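Local structure of mannan endo-1,6-alpha-mannosidase (Chaetomium thermophilum, 6RY0) at residues 272-277 with 281-286; 207-212 with 216-221; 329-334 with 343-348. The protein probably acts on alpha-1,6-mannosidic linkages as a glycoside hydrolase family 76 enzyme, linked to the transfer of GPI-anchored glycoproteins into the fungal cell wall. All blocks are in the same frame, centred on the assembly; numbering follows the deposited sequence. Where two conformers were deposited one is given.

In the fold
The three contacts follow one another along a single chain of glycoside hydrolase family 76, and each joins two successive helices across a short turn. Interactions 1 and 2 lie side by side, their centres about 12 Å apart, and polar groups tie them together: OH of Y277 is 2.5 Å from OD1 of N216, and OD1 of N276 is 2.8 Å from NE of R211, both probable hydrogen bonds. Interaction 3 lies about 16 Å from interaction 1, centre to centre, and meets it through apolar groups, CB of A272 being 3.9 Å from CG2 of V334. Interactions 2 and 3 do not touch. All three contacts lie away from the calcium site at D73 and H385.

Interaction 1 of 3, residues 272-277 with 281-286; sequences AFMWNY and QKWKDR
With CG of W283 beside its backbone N (chi1 -73°) and the chain of M274 folded back at chi2 and chi3, the indole presents a face to CB, CG and CE of M274. CB of M274 sits 3.4 Å from CD2 of W283, over the middle of the ring system, a CH-pi contact. The methyl follows the same face, CE reaching 3.7 Å from CZ2 of W283, whereas SD stands higher, 5.1 Å from the centroid of the six-membered ring, a distant Met-aromatic contact. A flexible thioether suits this place because it can follow a broad flat surface. The two helices form an antiparallel hairpin of the helical, (alpha/alpha)6-type GH76 fold, their short axes 8.2 Å apart at 153°, and near the turn W275 and W283 bring their CB atoms to 3.9 Å. W275 extends the other way, CG anti to its backbone N, and the aliphatic CB of K284 lies over one face of it, a CH-pi contact 3.6 Å from the centroid of the six-membered ring; NZ continues to a salt bridge with D288. NE1 of W283 is hydrogen-bonded to E223, which, with NH1 of R286 over the opposite face, restricts how the indole can turn.

Interaction 2 of 3, residues 207-212 with 216-221; sequences ARLARY and NTYAEW
L209 lays its CB on the ring of Y218, 3.5 Å from the centroid and only 8° off the ring normal, a CH-pi contact almost squarely over the face. The phenol is brought beneath it because its CG lies beside the backbone N (chi1 -65°), which lays the ring against L209 of the neighbouring helix. One branch of the leucine adds to the cover: CD1 lies 3.7 Å from CE1 of Y218. Leucine suits the place because CB covers the centre of the ring and one methyl reaches the CE1 side of the same face. Next to this pair the helices come close, since A210 and A219 offer nothing larger than a methyl; their CB atoms are 3.8 Å apart, and CB of Y218 nears the backbone N of A210 at 3.6 Å. The small residues allow the antiparallel axes, at 155°, to approach to 7.4 Å. The opposite flank of helix 216-231 is looser: T217, which points away, and E220, too far to touch, are exposed. Y218 itself is partly exposed, with a triethylene glycol, probably from the crystallisation liquor, about 5 Å from its side chain. Its OH is hydrogen-bonded to Q160, and its ring meets W163 edge-to-face, both on helix 155-167. That helix also packs on L209, helix 127-142 touches L209 through M138, and helix 261-278 lies against A207 through M274.

Interaction 3 of 3, residues 329-334 with 343-348; sequences RWMAVV and DRILPV
I345 points from helix 342-358 toward helix 323-337 and enters between M331 and V334, residues three apart on one face of that helix. The two helices follow one another in the chain and belong to the largely helical GH76 fold, an (alpha/alpha)6-type barrel; between these turns the contact is apolar, made by M331, V334 and I345. The isoleucine meets its neighbours with both branches. Its CG2, set anti to its own backbone N, turns to the base of the methionine, 4.0 Å from CB of M331, and rests 3.7 Å from the carbonyl O of M331. The other branch, CG1 with its terminal CD1, runs extended (chi2 175°) and passes the end of the methionine on its way to V334. There I345 and V334 cross at about a right angle, and CD1 of I345 touches CG1 of V334 at 3.8 Å. Against the methionine the crossing is oblique. Beta-branching suits isoleucine to this place by giving it two arms to spread over the facing helix, while the compact valine brings its CG1 methyl, anti to the backbone N, up to the isoleucine.

Helix 342-358 is kinked just beyond this residue: P347 has no N-H to give to the turn before it, and N of V348 makes only a weak bond, 3.1 Å, to O of I345. Helix 281-298 fills in beside the pair, with L291 touching both M331 and I345 and with I294 on M331, so that the long, pliable methionine fits into a greasy seam of three helices. V334 also meets A272 of helix 261-278 and T341 in the turn. The methionine chain runs straight through chi2 and bends only at its last torsion (chi3 74°), which turns the methyl toward the isoleucine and sets CE of M331 4.0 Å from CG1 of I345.

Interaction 1 of 3, residues 272-277 with 281-286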
loop_
_atom_site.group_PDB
_atom_site.type_symbol
_atom_site.label_atom_id
_atom_site.label_comp_id
_atom_site.label_asym_id
_atom_site.label_seq_id
_atom_site.Cartn_x
_atom_site.Cartn_y
_atom_site.Cartn_z
ATOM N N ALA A 272 3.475 13.734 -2.655
ATOM C CA ALA A 272 2.933 14.176 -3.916
ATOM C C ALA A 272 1.501 14.687 -3.749
ATOM O O ALA A 272 1.142 15.709 -4.317
ATOM C CB ALA A 272 2.994 13.049 -4.941
ATOM N N PHE A 273 0.674 13.997 -2.946
ATOM C CA PHE A 273 -0.644 14.496 -2.648
ATOM C C PHE A 273 -0.575 15.834 -1.925
ATOM O O PHE A 273 -1.361 16.740 -2.239
ATOM C CB PHE A 273 -1.481 13.456 -1.848
ATOM C CG PHE A 273 -2.113 12.400 -2.727
ATOM C CD1 PHE A 273 -1.421 11.243 -3.072
ATOM C CD2 PHE A 273 -3.402 12.540 -3.193
ATOM C CE1 PHE A 273 -2.010 10.288 -3.894
ATOM C CE2 PHE A 273 -3.987 11.591 -4.024
ATOM C CZ PHE A 273 -3.285 10.461 -4.368
ATOM N N MET A 274 0.356 15.986 -0.991
ATOM C CA MET A 274 0.502 17.256 -0.293
ATOM C C MET A 274 0.953 18.366 -1.235
ATOM O O MET A 274 0.484 19.505 -1.120
ATOM C CB MET A 274 1.475 17.182 0.869
ATOM C CG MET A 274 1.008 16.304 2.021
ATOM S SD MET A 274 -0.501 16.901 2.823
ATOM C CE MET A 274 0.159 18.312 3.710
ATOM N N TRP A 275 1.872 18.090 -2.142
ATOM C CA TRP A 275 2.286 19.064 -3.143
ATOM C C TRP A 275 1.106 19.494 -4.001
ATOM O O TRP A 275 0.897 20.680 -4.248
ATOM C CB TRP A 275 3.404 18.478 -4.004
ATOM C CG TRP A 275 3.650 19.176 -5.289
ATOM C CD1 TRP A 275 3.597 18.598 -6.523
ATOM C CD2 TRP A 275 4.016 20.558 -5.512
ATOM N NE1 TRP A 275 3.913 19.518 -7.493
ATOM C CE2 TRP A 275 4.185 20.721 -6.901
ATOM C CE3 TRP A 275 4.223 21.670 -4.674
ATOM C CZ2 TRP A 275 4.502 21.942 -7.467
ATOM C CZ3 TRP A 275 4.552 22.888 -5.254
ATOM C CH2 TRP A 275 4.697 22.994 -6.636
ATOM N N ASN A 276 0.328 18.529 -4.469
ATOM C CA ASN A 276 -0.807 18.827 -5.330
ATOM C C ASN A 276 -1.835 19.673 -4.579
ATOM O O ASN A 276 -2.373 20.625 -5.121
ATOM C CB ASN A 276 -1.398 17.504 -5.825
ATOM C CG ASN A 276 -2.530 17.706 -6.787
ATOM O OD1 ASN A 276 -3.651 18.026 -6.379
ATOM N ND2 ASN A 276 -2.276 17.489 -8.063
ATOM N N TYR A 277 -2.087 19.331 -3.319
ATOM C CA TYR A 277 -3.099 20.025 -2.520
ATOM C C TYR A 277 -2.652 21.430 -2.116
ATOM O O TYR A 277 -3.407 22.391 -2.260
ATOM C CB TYR A 277 -3.399 19.188 -1.288
ATOM C CG TYR A 277 -4.479 19.767 -0.419
ATOM C CD1 TYR A 277 -5.792 19.836 -0.872
ATOM C CD2 TYR A 277 -4.211 20.247 0.850
ATOM C CE1 TYR A 277 -6.790 20.330 -0.088
ATOM C CE2 TYR A 277 -5.250 20.759 1.667
ATOM C CZ TYR A 277 -6.527 20.773 1.157
ATOM O OH TYR A 277 -7.620 21.222 1.889
ATOM N N GLN A 281 6.014 24.974 -2.172
ATOM C CA GLN A 281 7.315 24.529 -2.657
ATOM C C GLN A 281 8.001 23.540 -1.731
ATOM O O GLN A 281 8.739 22.677 -2.189
ATOM C CB GLN A 281 8.224 25.747 -2.854
ATOM C CG GLN A 281 9.594 25.443 -3.425
ATOM C CD GLN A 281 9.552 24.896 -4.815
ATOM O OE1 GLN A 281 8.704 25.278 -5.635
ATOM N NE2 GLN A 281 10.485 24.000 -5.108
ATOM N N LYS A 282 7.778 23.644 -0.430
ATOM C CA LYS A 282 8.429 22.697 0.467
ATOM C C LYS A 282 8.022 21.261 0.142
ATOM O O LYS A 282 8.836 20.342 0.259
ATOM C CB LYS A 282 8.194 23.031 1.940
ATOM C CG LYS A 282 6.905 22.618 2.547
ATOM C CD LYS A 282 6.817 23.072 4.019
ATOM C CE LYS A 282 5.504 22.629 4.645
ATOM N NZ LYS A 282 5.310 23.190 5.969
ATOM N N TRP A 283 6.783 21.053 -0.255
ATOM C CA TRP A 283 6.337 19.728 -0.636
ATOM C C TRP A 283 6.906 19.288 -1.965
ATOM O O TRP A 283 7.185 18.101 -2.131
ATOM C CB TRP A 283 4.805 19.606 -0.593
ATOM C CG TRP A 283 4.295 19.568 0.812
ATOM C CD1 TRP A 283 3.546 20.518 1.456
ATOM C CD2 TRP A 283 4.495 18.521 1.762
ATOM N NE1 TRP A 283 3.291 20.141 2.742
ATOM C CE2 TRP A 283 3.859 18.909 2.958
ATOM C CE3 TRP A 283 5.142 17.285 1.712
ATOM C CZ2 TRP A 283 3.863 18.092 4.095
ATOM C CZ3 TRP A 283 5.134 16.497 2.841
ATOM C CH2 TRP A 283 4.529 16.910 4.015
ATOM N N LYS A 284 7.065 20.192 -2.918
ATOM C CA LYS A 284 7.759 19.837 -4.148
ATOM C C LYS A 284 9.171 19.373 -3.841
ATOM O O LYS A 284 9.643 18.384 -4.397
ATOM C CB LYS A 284 7.794 20.994 -5.150
ATOM C CG LYS A 284 8.347 20.539 -6.497
ATOM C CD LYS A 284 8.362 21.630 -7.527
ATOM C CE LYS A 284 8.960 21.155 -8.843
ATOM N NZ LYS A 284 10.394 20.779 -8.720
ATOM N N ASP A 285 9.857 20.095 -2.965
ATOM C CA ASP A 285 11.218 19.736 -2.595
ATOM C C ASP A 285 11.271 18.368 -1.960
ATOM O O ASP A 285 12.189 17.578 -2.224
ATOM C CB ASP A 285 11.822 20.753 -1.615
ATOM C CG ASP A 285 12.023 22.119 -2.192
ATOM O OD1 ASP A 285 12.045 22.267 -3.426
ATOM O OD2 ASP A 285 12.223 23.055 -1.395
ATOM N N ARG A 286 10.287 18.068 -1.110
ATOM C CA ARG A 286 10.226 16.769 -0.442
ATOM C C ARG A 286 9.952 15.649 -1.450
ATOM O O ARG A 286 10.578 14.595 -1.381
ATOM C CB ARG A 286 9.183 16.798 0.683
ATOM C CG ARG A 286 9.605 17.673 1.844
ATOM C CD ARG A 286 8.461 18.067 2.739
ATOM N NE ARG A 286 8.927 19.056 3.692
ATOM C CZ ARG A 286 8.271 19.428 4.764
ATOM N NH1 ARG A 286 7.090 18.896 5.050
ATOM N NH2 ARG A 286 8.814 20.359 5.550
#

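Interaction 2 of 3, residues 207-212 with 216-221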
loop_
_atom_site.group_PDB
_atom_site.type_symbol
_atom_site.label_atom_id
_atom_site.label_comp_id
_atom_site.label_asym_id
_atom_site.label_seq_id
_atom_site.Cartn_x
_atom_site.Cartn_y
_atom_site.Cartn_z
ATOM N N ALA A 207 -2.996 12.968 3.735
ATOM C CA ALA A 207 -2.743 13.761 2.532
ATOM C C ALA A 207 -3.834 13.515 1.483
ATOM O O ALA A 207 -4.312 14.429 0.821
ATOM C CB ALA A 207 -1.385 13.425 1.998
ATOM N N ARG A 208 -4.205 12.257 1.328
ATOM C CA ARG A 208 -5.209 11.873 0.340
ATOM C C ARG A 208 -6.599 12.325 0.746
ATOM O O ARG A 208 -7.391 12.778 -0.096
ATOM C CB ARG A 208 -5.164 10.359 0.107
ATOM C CG ARG A 208 -3.861 9.962 -0.560
ATOM C CD ARG A 208 -3.574 8.490 -0.488
ATOM N NE ARG A 208 -4.448 7.716 -1.339
ATOM C CZ ARG A 208 -4.402 6.392 -1.400
ATOM N NH1 ARG A 208 -3.549 5.684 -0.645
ATOM N NH2 ARG A 208 -5.220 5.747 -2.218
ATOM N N LEU A 209 -6.924 12.243 2.027
ATOM C CA LEU A 209 -8.214 12.753 2.495
ATOM C C LEU A 209 -8.288 14.248 2.326
ATOM O O LEU A 209 -9.349 14.781 1.978
ATOM C CB LEU A 209 -8.484 12.301 3.933
ATOM C CG LEU A 209 -8.899 10.837 4.052
ATOM C CD1 LEU A 209 -8.738 10.326 5.493
ATOM C CD2 LEU A 209 -10.333 10.634 3.563
ATOM N N ALA A 210 -7.192 14.948 2.578
ATOM C CA ALA A 210 -7.164 16.395 2.327
ATOM C C ALA A 210 -7.486 16.708 0.876
ATOM O O ALA A 210 -8.330 17.543 0.577
ATOM C CB ALA A 210 -5.811 16.977 2.684
ATOM N N ARG A 211 -6.800 16.032 -0.045
ATOM C CA ARG A 211 -7.033 16.336 -1.450
ATOM C C ARG A 211 -8.484 16.020 -1.857
ATOM O O ARG A 211 -9.105 16.757 -2.619
ATOM C CB ARG A 211 -6.044 15.608 -2.355
ATOM C CG ARG A 211 -6.165 16.055 -3.805
ATOM C CD ARG A 211 -5.224 15.332 -4.722
ATOM N NE ARG A 211 -5.305 15.807 -6.095
ATOM C CZ ARG A 211 -6.023 15.244 -7.063
ATOM N NH1 ARG A 211 -6.790 14.200 -6.837
ATOM N NH2 ARG A 211 -5.937 15.720 -8.310
ATOM N N TYR A 212 -8.991 14.892 -1.396
ATOM C CA TYR A 212 -10.310 14.478 -1.846
ATOM C C TYR A 212 -11.390 15.404 -1.287
ATOM O O TYR A 212 -12.289 15.838 -1.997
ATOM C CB TYR A 212 -10.589 13.031 -1.423
ATOM C CG TYR A 212 -11.861 12.464 -2.018
ATOM C CD1 TYR A 212 -13.104 12.747 -1.485
ATOM C CD2 TYR A 212 -11.812 11.648 -3.142
ATOM C CE1 TYR A 212 -14.265 12.271 -2.061
ATOM C CE2 TYR A 212 -12.985 11.144 -3.723
ATOM C CZ TYR A 212 -14.209 11.470 -3.175
ATOM O OH TYR A 212 -15.369 10.992 -3.746
ATOM N N ASN A 216 -8.819 20.948 5.463
ATOM C CA ASN A 216 -7.436 21.207 5.838
ATOM C C ASN A 216 -6.978 20.516 7.105
ATOM O O ASN A 216 -5.783 20.401 7.315
ATOM C CB ASN A 216 -7.198 22.693 6.014
ATOM C CG ASN A 216 -7.184 23.440 4.712
ATOM O OD1 ASN A 216 -6.969 22.882 3.641
ATOM N ND2 ASN A 216 -7.399 24.739 4.795
ATOM N N THR A 217 -7.893 20.042 7.956
ATOM C CA THR A 217 -7.460 19.375 9.164
ATOM C C THR A 217 -6.718 18.078 8.835
ATOM O O THR A 217 -5.764 17.728 9.516
ATOM C CB THR A 217 -8.625 19.175 10.119
ATOM O OG1 THR A 217 -9.073 20.472 10.505
ATOM C CG2 THR A 217 -8.217 18.364 11.347
ATOM N N TYR A 218 -7.151 17.391 7.777
ATOM C CA TYR A 218 -6.403 16.231 7.325
ATOM C C TYR A 218 -4.959 16.616 6.984
ATOM O O TYR A 218 -3.998 15.905 7.315
ATOM C CB TYR A 218 -7.045 15.596 6.095
ATOM C CG TYR A 218 -8.406 15.010 6.293
ATOM C CD1 TYR A 218 -8.621 13.933 7.152
ATOM C CD2 TYR A 218 -9.489 15.464 5.556
ATOM C CE1 TYR A 218 -9.877 13.365 7.268
ATOM C CE2 TYR A 218 -10.754 14.902 5.694
ATOM C CZ TYR A 218 -10.939 13.852 6.531
ATOM O OH TYR A 218 -12.224 13.350 6.623
ATOM N N ALA A 219 -4.807 17.700 6.247
ATOM C CA ALA A 219 -3.491 18.160 5.792
ATOM C C ALA A 219 -2.616 18.590 6.938
ATOM O O ALA A 219 -1.417 18.354 6.915
ATOM C CB ALA A 219 -3.666 19.309 4.820
ATOM N N GLU A 220 -3.194 19.259 7.935
ATOM C CA GLU A 220 -2.384 19.703 9.074
ATOM C C GLU A 220 -1.827 18.505 9.840
ATOM O O GLU A 220 -0.659 18.504 10.246
ATOM C CB GLU A 220 -3.223 20.602 9.984
ATOM C CG GLU A 220 -3.718 21.870 9.388
ATOM C CD GLU A 220 -4.850 22.500 10.197
ATOM O OE1 GLU A 220 -5.164 22.031 11.326
ATOM O OE2 GLU A 220 -5.444 23.477 9.695
ATOM N N TRP A 221 -2.636 17.458 10.007
ATOM C CA TRP A 221 -2.137 16.221 10.602
ATOM C C TRP A 221 -1.045 15.584 9.747
ATOM O O TRP A 221 -0.040 15.089 10.268
ATOM C CB TRP A 221 -3.272 15.240 10.834
ATOM C CG TRP A 221 -3.960 15.355 12.139
ATOM C CD1 TRP A 221 -5.184 15.926 12.399
ATOM C CD2 TRP A 221 -3.529 14.774 13.356
ATOM N NE1 TRP A 221 -5.531 15.731 13.706
ATOM C CE2 TRP A 221 -4.542 14.999 14.315
ATOM C CE3 TRP A 221 -2.399 14.065 13.717
ATOM C CZ2 TRP A 221 -4.451 14.521 15.610
ATOM C CZ3 TRP A 221 -2.295 13.619 15.003
ATOM C CH2 TRP A 221 -3.309 13.846 15.937
#

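Interaction 3 of 3, residues 329-334 with 343-348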
loop_
_atom_site.group_PDB
_atom_site.type_symbol
_atom_site.label_atom_id
_atom_site.label_comp_id
_atom_site.label_asym_id
_atom_site.label_seq_id
_atom_site.Cartn_x
_atom_site.Cartn_y
_atom_site.Cartn_z
ATOM N N ARG A 329 2.776 0.880 -8.337
ATOM C CA ARG A 329 1.448 1.512 -8.412
ATOM C C ARG A 329 1.475 2.922 -7.854
ATOM O O ARG A 329 0.841 3.830 -8.408
ATOM C CB ARG A 329 0.393 0.659 -7.661
ATOM C CG ARG A 329 -0.062 -0.542 -8.402
ATOM C CD ARG A 329 -0.825 -1.549 -7.484
ATOM N NE ARG A 329 -1.852 -0.888 -6.780
ATOM C CZ ARG A 329 -2.056 -0.961 -5.473
ATOM N NH1 ARG A 329 -1.364 -1.749 -4.651
ATOM N NH2 ARG A 329 -3.016 -0.179 -4.938
ATOM N N TRP A 330 2.160 3.100 -6.732
ATOM C CA TRP A 330 2.207 4.399 -6.070
ATOM C C TRP A 330 3.035 5.390 -6.882
ATOM O O TRP A 330 2.627 6.547 -7.058
ATOM C CB TRP A 330 2.757 4.266 -4.665
ATOM C CG TRP A 330 1.882 3.513 -3.723
ATOM C CD1 TRP A 330 0.563 3.246 -3.840
ATOM C CD2 TRP A 330 2.315 2.904 -2.503
ATOM N NE1 TRP A 330 0.153 2.479 -2.761
ATOM C CE2 TRP A 330 1.220 2.266 -1.930
ATOM C CE3 TRP A 330 3.546 2.824 -1.858
ATOM C CZ2 TRP A 330 1.296 1.591 -0.726
ATOM C CZ3 TRP A 330 3.639 2.120 -0.680
ATOM C CH2 TRP A 330 2.509 1.531 -0.119
ATOM N N MET A 331 4.189 4.964 -7.388
ATOM C CA MET A 331 5.000 5.864 -8.216
ATOM C C MET A 331 4.274 6.268 -9.493
ATOM O O MET A 331 4.388 7.402 -9.948
ATOM C CB MET A 331 6.367 5.275 -8.519
ATOM C CG MET A 331 7.272 5.216 -7.283
ATOM S SD MET A 331 8.919 4.552 -7.588
ATOM C CE MET A 331 9.677 5.924 -8.438
ATOM N N ALA A 332 3.502 5.359 -10.068
ATOM C CA ALA A 332 2.721 5.700 -11.239
ATOM C C ALA A 332 1.733 6.822 -10.920
ATOM O O ALA A 332 1.597 7.798 -11.670
ATOM C CB ALA A 332 2.042 4.479 -11.813
ATOM N N VAL A 333 1.030 6.721 -9.793
ATOM C CA VAL A 333 0.090 7.778 -9.402
ATOM C C VAL A 333 0.816 9.108 -9.144
ATOM O O VAL A 333 0.290 10.172 -9.487
ATOM C CB VAL A 333 -0.766 7.334 -8.199
ATOM C CG1 VAL A 333 -1.517 8.508 -7.583
ATOM C CG2 VAL A 333 -1.717 6.260 -8.642
ATOM N N VAL A 334 2.032 9.057 -8.582
ATOM C CA VAL A 334 2.813 10.260 -8.379
ATOM C C VAL A 334 2.967 11.032 -9.695
ATOM O O VAL A 334 2.939 12.253 -9.701
ATOM C CB VAL A 334 4.160 9.935 -7.730
ATOM C CG1 VAL A 334 5.140 11.103 -7.790
ATOM C CG2 VAL A 334 3.946 9.470 -6.296
ATOM N N ASP A 343 8.860 12.204 -16.264
ATOM C CA ASP A 343 9.972 11.686 -17.047
ATOM C C ASP A 343 11.068 11.053 -16.197
ATOM O O ASP A 343 11.874 10.295 -16.717
ATOM C CB ASP A 343 10.570 12.782 -17.932
ATOM C CG ASP A 343 9.612 13.255 -19.027
ATOM O OD1 ASP A 343 8.641 12.540 -19.358
ATOM O OD2 ASP A 343 9.862 14.335 -19.579
ATOM N N ARG A 344 11.082 11.316 -14.891
ATOM C CA ARG A 344 11.984 10.631 -13.989
ATOM C C ARG A 344 11.462 9.232 -13.629
ATOM O O ARG A 344 12.243 8.356 -13.298
ATOM C CB ARG A 344 12.200 11.408 -12.691
ATOM C CG ARG A 344 12.835 12.782 -12.899
ATOM C CD ARG A 344 13.063 13.475 -11.567
ATOM N NE ARG A 344 14.108 12.810 -10.818
ATOM C CZ ARG A 344 14.439 13.127 -9.557
ATOM N NH1 ARG A 344 13.719 13.984 -8.855
ATOM N NH2 ARG A 344 15.492 12.558 -8.995
ATOM N N ILE A 345 10.156 9.046 -13.652
ATOM C CA ILE A 345 9.538 7.857 -13.111
ATOM C C ILE A 345 9.132 6.865 -14.218
ATOM O O ILE A 345 9.451 5.682 -14.125
ATOM C CB ILE A 345 8.312 8.209 -12.230
ATOM C CG1 ILE A 345 8.812 8.904 -10.946
ATOM C CG2 ILE A 345 7.481 6.954 -11.927
ATOM C CD1 ILE A 345 7.676 9.405 -10.054
ATOM N N LEU A 346 8.366 7.300 -15.216
ATOM C CA LEU A 346 7.784 6.329 -16.144
ATOM C C LEU A 346 8.813 5.471 -16.861
ATOM O O LEU A 346 8.593 4.274 -16.993
ATOM C CB LEU A 346 6.806 6.971 -17.122
ATOM C CG LEU A 346 5.569 7.590 -16.471
ATOM C CD1 LEU A 346 4.609 8.069 -17.546
ATOM C CD2 LEU A 346 4.835 6.657 -15.534
ATOM N N PRO A 347 9.952 6.022 -17.323
ATOM C CA PRO A 347 10.913 5.147 -18.027
ATOM C C PRO A 347 11.497 4.070 -17.136
ATOM O O PRO A 347 11.814 2.968 -17.608
ATOM C CB PRO A 347 11.977 6.132 -18.522
ATOM C CG PRO A 347 11.251 7.428 -18.616
ATOM C CD PRO A 347 10.317 7.439 -17.443
ATOM N N VAL A 348 11.675 4.361 -15.841
ATOM C CA VAL A 348 12.237 3.413 -14.910
ATOM C C VAL A 348 11.191 2.344 -14.520
ATOM O O VAL A 348 11.494 1.157 -14.402
ATOM C CB VAL A 348 12.766 4.226 -13.704
ATOM C CG1 VAL A 348 13.348 3.334 -12.676
ATOM C CG2 VAL A 348 13.780 5.306 -14.176
#